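Local coordinates for protein PA1221 (Pseudomonas aeruginosa, PDB 4DG8) that is a member of the ANL family of AMP-binding enzymes with an added phosphopantetheine attachment region, and here binds adenosine monophosphate, at residues R403-Y406 with L412-I415; D325-L328 with I333-G336; G284-S289 with Q421-G426. All blocks are in the same frame, centred on the assembly; numbering follows the deposited sequence.

Contact 1 (R403-Y406 with L412-I415); sequences RARY and LRFI. With AMP (adenosine monophosphate), chain B.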
loop_
_atom_site.group_PDB
_atom_site.type_symbol
_atom_site.label_atom_id
_atom_site.label_comp_id
_atom_site.label_asym_id
_atom_site.label_seq_id
_atom_site.Cartn_x
_atom_site.Cartn_y
_atom_site.Cartn_z
ATOM N N ARG A 403 13.682 -4.950 -11.932
ATOM C CA ARG A 403 14.215 -5.663 -13.086
ATOM C C ARG A 403 13.389 -6.914 -13.334
ATOM O O ARG A 403 13.057 -7.664 -12.394
ATOM C CB ARG A 403 15.690 -6.033 -12.885
ATOM C CG ARG A 403 16.635 -4.838 -12.731
ATOM C CD ARG A 403 18.039 -5.169 -13.220
ATOM N NE ARG A 403 18.078 -5.325 -14.673
ATOM C CZ ARG A 403 19.087 -5.875 -15.345
ATOM N NH1 ARG A 403 20.148 -6.332 -14.692
ATOM N NH2 ARG A 403 19.036 -5.974 -16.669
ATOM N N ALA A 404 13.049 -7.114 -14.603
ATOM C CA ALA A 404 12.282 -8.271 -15.038
ATOM C C ALA A 404 12.673 -8.681 -16.460
ATOM O O ALA A 404 13.581 -8.089 -17.058
ATOM C CB ALA A 404 10.791 -7.982 -14.949
ATOM N N ARG A 405 11.980 -9.696 -16.979
ATOM C CA ARG A 405 12.169 -10.204 -18.332
ATOM C C ARG A 405 10.814 -10.683 -18.827
ATOM O O ARG A 405 9.953 -11.057 -18.024
ATOM C CB ARG A 405 13.122 -11.401 -18.335
ATOM C CG ARG A 405 12.457 -12.648 -17.744
ATOM C CD ARG A 405 13.245 -13.929 -17.916
ATOM N NE ARG A 405 12.668 -14.977 -17.075
ATOM C CZ ARG A 405 11.773 -15.877 -17.482
ATOM N NH1 ARG A 405 11.352 -15.889 -18.744
ATOM N NH2 ARG A 405 11.296 -16.772 -16.618
ATOM N N TYR A 406 10.618 -10.672 -20.144
ATOM C CA TYR A 406 9.431 -11.277 -20.743
ATOM C C TYR A 406 9.641 -12.773 -20.895
ATOM O O TYR A 406 10.764 -13.221 -21.138
ATOM C CB TYR A 406 9.156 -10.696 -22.132
ATOM C CG TYR A 406 8.746 -9.242 -22.147
ATOM C CD1 TYR A 406 7.513 -8.839 -21.646
ATOM C CD2 TYR A 406 9.585 -8.274 -22.684
ATOM C CE1 TYR A 406 7.130 -7.507 -21.673
ATOM C CE2 TYR A 406 9.216 -6.947 -22.712
ATOM C CZ TYR A 406 7.986 -6.561 -22.205
ATOM O OH TYR A 406 7.615 -5.228 -22.249
ATOM N N LEU A 412 5.395 -10.519 -18.117
ATOM C CA LEU A 412 6.577 -10.126 -17.358
ATOM C C LEU A 412 6.895 -11.103 -16.226
ATOM O O LEU A 412 6.003 -11.610 -15.541
ATOM C CB LEU A 412 6.452 -8.696 -16.826
ATOM C CG LEU A 412 6.627 -7.591 -17.876
ATOM C CD1 LEU A 412 6.179 -6.255 -17.313
ATOM C CD2 LEU A 412 8.069 -7.511 -18.368
ATOM N N ARG A 413 8.185 -11.361 -16.057
ATOM C CA ARG A 413 8.698 -12.248 -15.027
ATOM C C ARG A 413 9.644 -11.431 -14.137
ATOM O O ARG A 413 10.696 -10.969 -14.596
ATOM C CB ARG A 413 9.432 -13.406 -15.698
ATOM C CG ARG A 413 8.592 -14.059 -16.805
ATOM C CD ARG A 413 7.358 -14.770 -16.222
ATOM N NE ARG A 413 7.781 -15.966 -15.510
ATOM C CZ ARG A 413 7.813 -17.189 -16.037
ATOM N NH1 ARG A 413 7.410 -17.412 -17.289
ATOM N NH2 ARG A 413 8.249 -18.194 -15.304
ATOM N N PHE A 414 9.257 -11.232 -12.878
ATOM C CA PHE A 414 10.005 -10.364 -11.971
ATOM C C PHE A 414 11.369 -10.955 -11.594
ATOM O O PHE A 414 11.483 -12.124 -11.217
ATOM C CB PHE A 414 9.185 -10.080 -10.719
ATOM C CG PHE A 414 9.840 -9.126 -9.766
ATOM C CD1 PHE A 414 9.575 -7.760 -9.838
ATOM C CD2 PHE A 414 10.708 -9.591 -8.788
ATOM C CE1 PHE A 414 10.172 -6.876 -8.956
ATOM C CE2 PHE A 414 11.304 -8.713 -7.899
ATOM C CZ PHE A 414 11.042 -7.351 -7.985
ATOM N N ILE A 415 12.412 -10.140 -11.695
ATOM C CA ILE A 415 13.750 -10.602 -11.344
ATOM C C ILE A 415 14.218 -10.085 -9.985
ATOM O O ILE A 415 14.530 -10.876 -9.083
ATOM C CB ILE A 415 14.780 -10.288 -12.443
ATOM C CG1 ILE A 415 14.430 -11.067 -13.723
ATOM C CG2 ILE A 415 16.189 -10.636 -11.965
ATOM C CD1 ILE A 415 15.249 -10.658 -14.943
HETATM P P AMP B . 5.152 -0.690 -2.461
HETATM O O1P AMP B . 5.307 -0.482 -0.970
HETATM O O2P AMP B . 3.832 -1.240 -2.986
HETATM O O3P AMP B . 5.472 0.640 -3.118
HETATM O "O5'" AMP B . 6.345 -1.592 -2.999
HETATM C "C5'" AMP B . 6.574 -1.728 -4.388
HETATM C "C4'" AMP B . 7.711 -2.670 -4.673
HETATM O "O4'" AMP B . 7.449 -3.965 -4.071
HETATM C "C3'" AMP B . 7.953 -2.982 -6.138
HETATM O "O3'" AMP B . 8.691 -1.962 -6.803
HETATM C "C2'" AMP B . 8.670 -4.324 -6.078
HETATM O "O2'" AMP B . 10.039 -4.141 -5.736
HETATM C "C1'" AMP B . 7.960 -4.995 -4.899
HETATM N N9 AMP B . 6.830 -5.845 -5.342
HETATM C C8 AMP B . 5.525 -5.488 -5.276
HETATM N N7 AMP B . 4.715 -6.465 -5.752
HETATM C C5 AMP B . 5.493 -7.482 -6.151
HETATM C C6 AMP B . 5.272 -8.825 -6.754
HETATM N N6 AMP B . 4.034 -9.269 -7.033
HETATM N N1 AMP B . 6.357 -9.595 -7.013
HETATM C C2 AMP B . 7.599 -9.148 -6.730
HETATM N N3 AMP B . 7.869 -7.946 -6.182
HETATM C C4 AMP B . 6.885 -7.074 -5.870
#

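Contact 2 (D325-L328 with I333-G336); sequences DDDL and IPIG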
loop_
_atom_site.group_PDB
_atom_site.type_symbol
_atom_site.label_atom_id
_atom_site.label_comp_id
_atom_site.label_asym_id
_atom_site.label_seq_id
_atom_site.Cartn_x
_atom_site.Cartn_y
_atom_site.Cartn_z
ATOM N N ASP A 325 -3.028 -22.963 -14.235
ATOM C CA ASP A 325 -2.579 -24.314 -13.952
ATOM C C ASP A 325 -1.114 -24.518 -14.361
ATOM O O ASP A 325 -0.319 -25.073 -13.605
ATOM C CB ASP A 325 -3.471 -25.314 -14.686
ATOM C CG ASP A 325 -3.095 -26.735 -14.382
ATOM O OD1 ASP A 325 -3.072 -27.080 -13.179
ATOM O OD2 ASP A 325 -2.786 -27.490 -15.336
ATOM N N ASP A 326 -0.764 -24.065 -15.559
ATOM C CA ASP A 326 0.603 -24.180 -16.050
ATOM C C ASP A 326 1.610 -23.415 -15.207
ATOM O O ASP A 326 2.755 -23.855 -15.032
ATOM C CB ASP A 326 0.677 -23.660 -17.475
ATOM C CG ASP A 326 0.885 -24.755 -18.461
ATOM O OD1 ASP A 326 0.611 -25.916 -18.100
ATOM O OD2 ASP A 326 1.326 -24.459 -19.590
ATOM N N ASP A 327 1.195 -22.255 -14.707
ATOM C CA ASP A 327 2.086 -21.413 -13.908
ATOM C C ASP A 327 2.666 -22.169 -12.728
ATOM O O ASP A 327 3.747 -21.837 -12.253
ATOM C CB ASP A 327 1.367 -20.148 -13.423
ATOM C CG ASP A 327 0.957 -19.242 -14.566
ATOM O OD1 ASP A 327 1.623 -19.316 -15.636
ATOM O OD2 ASP A 327 -0.019 -18.468 -14.395
ATOM N N LEU A 328 1.944 -23.185 -12.261
ATOM C CA LEU A 328 2.352 -23.899 -11.055
ATOM C C LEU A 328 3.567 -24.773 -11.313
ATOM O O LEU A 328 4.146 -25.341 -10.380
ATOM C CB LEU A 328 1.206 -24.745 -10.517
ATOM C CG LEU A 328 -0.082 -23.988 -10.212
ATOM C CD1 LEU A 328 -1.131 -24.975 -9.749
ATOM C CD2 LEU A 328 0.146 -22.898 -9.173
ATOM N N ILE A 333 5.933 -17.208 -10.375
ATOM C CA ILE A 333 4.634 -16.830 -10.939
ATOM C C ILE A 333 4.801 -15.530 -11.715
ATOM O O ILE A 333 5.287 -14.546 -11.151
ATOM C CB ILE A 333 3.590 -16.563 -9.836
ATOM C CG1 ILE A 333 3.486 -17.756 -8.875
ATOM C CG2 ILE A 333 2.229 -16.206 -10.451
ATOM C CD1 ILE A 333 3.097 -19.068 -9.550
ATOM N N PRO A 334 4.401 -15.514 -13.007
ATOM C CA PRO A 334 4.477 -14.272 -13.791
ATOM C C PRO A 334 3.798 -13.128 -13.048
ATOM O O PRO A 334 2.888 -13.383 -12.233
ATOM C CB PRO A 334 3.674 -14.606 -15.062
ATOM C CG PRO A 334 3.797 -16.096 -15.217
ATOM C CD PRO A 334 3.848 -16.639 -13.786
ATOM N N ILE A 335 4.275 -11.900 -13.265
ATOM C CA ILE A 335 3.560 -10.717 -12.786
ATOM C C ILE A 335 2.656 -10.197 -13.901
ATOM O O ILE A 335 1.936 -9.214 -13.736
ATOM C CB ILE A 335 4.491 -9.602 -12.247
ATOM C CG1 ILE A 335 5.474 -9.116 -13.322
ATOM C CG2 ILE A 335 5.219 -10.089 -10.985
ATOM C CD1 ILE A 335 6.438 -7.995 -12.840
ATOM N N GLY A 336 2.673 -10.906 -15.026
ATOM C CA GLY A 336 1.701 -10.693 -16.088
ATOM C C GLY A 336 1.847 -9.463 -16.964
ATOM O O GLY A 336 2.920 -9.199 -17.523
#

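Contact 3 (G284-S289 with Q421-G426); sequences GGDILS and QVKLNG. With AMP (adenosine monophosphate), chain B.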
loop_
_atom_site.group_PDB
_atom_site.type_symbol
_atom_site.label_atom_id
_atom_site.label_comp_id
_atom_site.label_asym_id
_atom_site.label_seq_id
_atom_site.Cartn_x
_atom_site.Cartn_y
_atom_site.Cartn_z
ATOM N N GLY A 284 0.862 -10.606 -3.467
ATOM C CA GLY A 284 1.983 -9.909 -4.074
ATOM C C GLY A 284 2.758 -9.096 -3.055
ATOM O O GLY A 284 2.780 -9.431 -1.864
ATOM N N GLY A 285 3.418 -8.033 -3.519
ATOM C CA GLY A 285 4.180 -7.187 -2.621
ATOM C C GLY A 285 5.601 -7.683 -2.460
ATOM O O GLY A 285 6.495 -6.915 -2.147
ATOM N N ASP A 286 5.794 -8.981 -2.681
ATOM C CA ASP A 286 7.106 -9.617 -2.756
ATOM C C ASP A 286 7.008 -10.723 -3.790
ATOM O O ASP A 286 5.909 -11.061 -4.241
ATOM C CB ASP A 286 7.510 -10.240 -1.421
ATOM C CG ASP A 286 8.260 -9.281 -0.536
ATOM O OD1 ASP A 286 9.394 -8.870 -0.907
ATOM O OD2 ASP A 286 7.717 -8.954 0.541
ATOM N N ILE A 287 8.157 -11.275 -4.162
ATOM C CA ILE A 287 8.207 -12.458 -5.008
ATOM C C ILE A 287 7.353 -13.561 -4.378
ATOM O O ILE A 287 7.548 -13.948 -3.213
ATOM C CB ILE A 287 9.673 -12.929 -5.174
ATOM C CG1 ILE A 287 10.440 -11.959 -6.062
ATOM C CG2 ILE A 287 9.782 -14.384 -5.754
ATOM C CD1 ILE A 287 11.988 -12.179 -6.008
ATOM N N LEU A 288 6.405 -14.069 -5.157
ATOM C CA LEU A 288 5.530 -15.110 -4.661
ATOM C C LEU A 288 6.301 -16.422 -4.535
ATOM O O LEU A 288 7.213 -16.718 -5.325
ATOM C CB LEU A 288 4.314 -15.298 -5.578
ATOM C CG LEU A 288 3.386 -14.114 -5.859
ATOM C CD1 LEU A 288 2.150 -14.641 -6.581
ATOM C CD2 LEU A 288 2.995 -13.377 -4.572
ATOM N N SER A 289 5.913 -17.211 -3.542
ATOM C CA SER A 289 6.504 -18.526 -3.323
ATOM C C SER A 289 5.664 -19.547 -4.103
ATOM O O SER A 289 4.531 -19.856 -3.738
ATOM C CB SER A 289 6.480 -18.849 -1.823
ATOM O OG SER A 289 6.678 -20.219 -1.572
ATOM N N GLN A 421 17.163 -1.755 -1.644
ATOM C CA GLN A 421 15.805 -1.619 -1.136
ATOM C C GLN A 421 15.177 -2.969 -0.796
ATOM O O GLN A 421 15.155 -3.881 -1.626
ATOM C CB GLN A 421 14.942 -0.879 -2.152
ATOM C CG GLN A 421 13.458 -0.897 -1.829
ATOM C CD GLN A 421 12.643 -0.085 -2.837
ATOM O OE1 GLN A 421 12.831 1.127 -2.976
ATOM N NE2 GLN A 421 11.745 -0.756 -3.549
ATOM N N VAL A 422 14.657 -3.088 0.424
ATOM C CA VAL A 422 14.009 -4.321 0.851
ATOM C C VAL A 422 12.565 -4.052 1.248
ATOM O O VAL A 422 12.203 -2.914 1.527
ATOM C CB VAL A 422 14.720 -4.915 2.070
ATOM C CG1 VAL A 422 16.179 -5.210 1.744
ATOM C CG2 VAL A 422 14.616 -3.952 3.240
ATOM N N LYS A 423 11.739 -5.094 1.285
ATOM C CA LYS A 423 10.370 -4.944 1.778
ATOM C C LYS A 423 10.265 -5.441 3.219
ATOM O O LYS A 423 10.489 -6.622 3.486
ATOM C CB LYS A 423 9.372 -5.702 0.887
ATOM C CG LYS A 423 9.246 -5.185 -0.559
ATOM C CD LYS A 423 8.562 -3.809 -0.618
ATOM C CE LYS A 423 7.056 -3.855 -0.258
ATOM N NZ LYS A 423 6.165 -4.292 -1.382
ATOM N N LEU A 424 9.917 -4.553 4.145
ATOM C CA LEU A 424 9.792 -4.943 5.545
ATOM C C LEU A 424 8.359 -4.736 6.047
ATOM O O LEU A 424 7.914 -3.606 6.250
ATOM C CB LEU A 424 10.786 -4.129 6.384
ATOM C CG LEU A 424 10.832 -4.281 7.900
ATOM C CD1 LEU A 424 10.975 -5.736 8.275
ATOM C CD2 LEU A 424 11.988 -3.457 8.473
ATOM N N ASN A 425 7.647 -5.835 6.256
ATOM C CA ASN A 425 6.265 -5.779 6.728
ATOM C C ASN A 425 5.417 -4.738 6.005
ATOM O O ASN A 425 4.781 -3.888 6.634
ATOM C CB ASN A 425 6.215 -5.588 8.239
ATOM C CG ASN A 425 6.955 -6.680 8.962
ATOM O OD1 ASN A 425 6.757 -7.866 8.677
ATOM N ND2 ASN A 425 7.847 -6.294 9.870
ATOM N N GLY A 426 5.433 -4.805 4.678
ATOM C CA GLY A 426 4.603 -3.939 3.859
ATOM C C GLY A 426 5.262 -2.652 3.404
ATOM O O GLY A 426 4.778 -2.010 2.477
HETATM P P AMP B . 5.152 -0.690 -2.461
HETATM O O1P AMP B . 5.307 -0.482 -0.970
HETATM O O2P AMP B . 3.832 -1.240 -2.986
HETATM O O3P AMP B . 5.472 0.640 -3.118
HETATM O "O5'" AMP B . 6.345 -1.592 -2.999
HETATM C "C5'" AMP B . 6.574 -1.728 -4.388
HETATM C "C4'" AMP B . 7.711 -2.670 -4.673
HETATM O "O4'" AMP B . 7.449 -3.965 -4.071
HETATM C "C3'" AMP B . 7.953 -2.982 -6.138
HETATM O "O3'" AMP B . 8.691 -1.962 -6.803
HETATM C "C2'" AMP B . 8.670 -4.324 -6.078
HETATM O "O2'" AMP B . 10.039 -4.141 -5.736
HETATM C "C1'" AMP B . 7.960 -4.995 -4.899
HETATM N N9 AMP B . 6.830 -5.845 -5.342
HETATM C C8 AMP B . 5.525 -5.488 -5.276
HETATM N N7 AMP B . 4.715 -6.465 -5.752
HETATM C C5 AMP B . 5.493 -7.482 -6.151
HETATM C C6 AMP B . 5.272 -8.825 -6.754
HETATM N N6 AMP B . 4.034 -9.269 -7.033
HETATM N N1 AMP B . 6.357 -9.595 -7.013
HETATM C C2 AMP B . 7.599 -9.148 -6.730
HETATM N N3 AMP B . 7.869 -7.946 -6.182
HETATM C C4 AMP B . 6.885 -7.074 -5.870
#

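Contact 1 (R403-Y406 with L412-I415)
L412 lays its CD2 methyl over one face of the Y406 ring, 3.8 Å from the ring centroid, in a CH-pi contact. The methyl is displaced toward one side of the ring, and Y406 CE1 is 3.4 Å from L412 CD2. The two side chains run alongside each other and both reach L346 of strand 342-347. R413 pairs with R405 through two backbone bonds, R413 N to R405 O at 2.7 Å and R405 N to R413 O at 3.0 Å. This hydrogen-bonded pair belongs to the antiparallel beta hairpin of strands 393-406 and 412-416. On the sheet face of these two residues, R413 CG lies over the centre of the R405 guanidinium, while R405 NH2 stands over the R413 guanidinium. The two planes are 48° apart. Carboxylates hold both groups: D358 forms a salt bridge with R405, and D332 and D407 with R413. F414 keeps CG anti to its backbone N (chi1 -176°), which carries the ring to AMP. AMP C2 sits above the ring centre, and F414 CZ is 3.7 Å from AMP N3. I415 N donates to R403 O at 2.7 Å. I415 CD1 reaches back to A404 C at 3.6 Å.

Contact 2 (D325-L328 with I333-G336)
D327 meets I333 and P334 from a short 3-10 segment that starts at D326. Both segments belong to the connection between strand 319-322 and strand 337-338, at the edge of a mixed five-stranded sheet. The turn is closed by L328 N, which donates to D325 O at 3.2 Å. D327 then points its side chain at the 333-336 segment. With CG anti to the carbonyl carbon (chi1 -65°), its carboxylate is carried to the proline ring, and the D327 side chain meets P334 at a slant. D327 OD1 is 3.9 Å from P334 CG and equally far from P334 CD, so the touch is van der Waals. The charge of D327 is met elsewhere. OD1 forms a salt bridge with R411, and OD2 accepts hydrogen bonds from H321 NE2 and T324 N. R411 also touches P334, so it borders both partners. L328 and I333 both rest on V293 of helix 290-299, and L328 O accepts from R294 NH1. The backbone of D327 takes part in the contact too: I333 CD1 lies 3.9 Å from D327 O.

Contact 3 (G284-S289 with Q421-G426)
K423 NZ is gripped by three oxygens. It donates to G285 O at 2.8 Å, to AMP O4' at 3.0 Å and to AMP O5' at 3.2 Å. At G285 O the ammonium lies in the carbonyl plane, on a lone pair, with a C=O...N angle of 126°. The ammonium therefore ties the 284-289 loop to the ribose side of the nucleotide. The lysine chain is not extended. It is bent at chi2, chi3 and chi4 (the last -81°), and this curl brings NZ back to the loop and the ligand. The D286 and K423 side chains run antiparallel past one another, and D286 OD1 packs on K423 CB at 3.6 Å. D286 OD2 is 5.3 Å from K423 NZ. That is too far for a salt bridge between them; D286 OD2 forms one with K458 of strand 457-466 instead. The loop backbone follows the adenine. G285 N is 3.0 Å from AMP N7, and I287 N is 3.4 Å from AMP C2. G284 CA is 3.7 Å from AMP N6, and G284 and G285 both have backbone angles suited to glycine. D402, T312 and N307 add further hydrogen bonds to AMP. The sequence QVKLNG fits a conserved motif of the ANL family, close to the hinge between the large N-terminal and small C-terminal domains. The arrangement is that of an ANL nucleotide pocket, with a lysine from this region reaching the adenine-binding loop.

Contacts 1 and 3 meet at AMP, with centres 15 Å apart. F414 of contact 1 packs on I287 of contact 3, F414 CD2 to I287 CG1 at 3.6 Å, so the hairpin and the 284-289 loop border the adenine together. Contact 2 lies further from the ligand; the I333 side chain is about 8 Å from AMP. Its centre is 12 Å from that of contact 1. L412 probably bonds both ways there, L412 N to G336 O and I335 N to L412 O, each at 2.9 Å, and its two partners form a classic beta bulge. Contacts 2 and 3 join more lightly, through I333 CB and L288 CD1 at 4.0 Å.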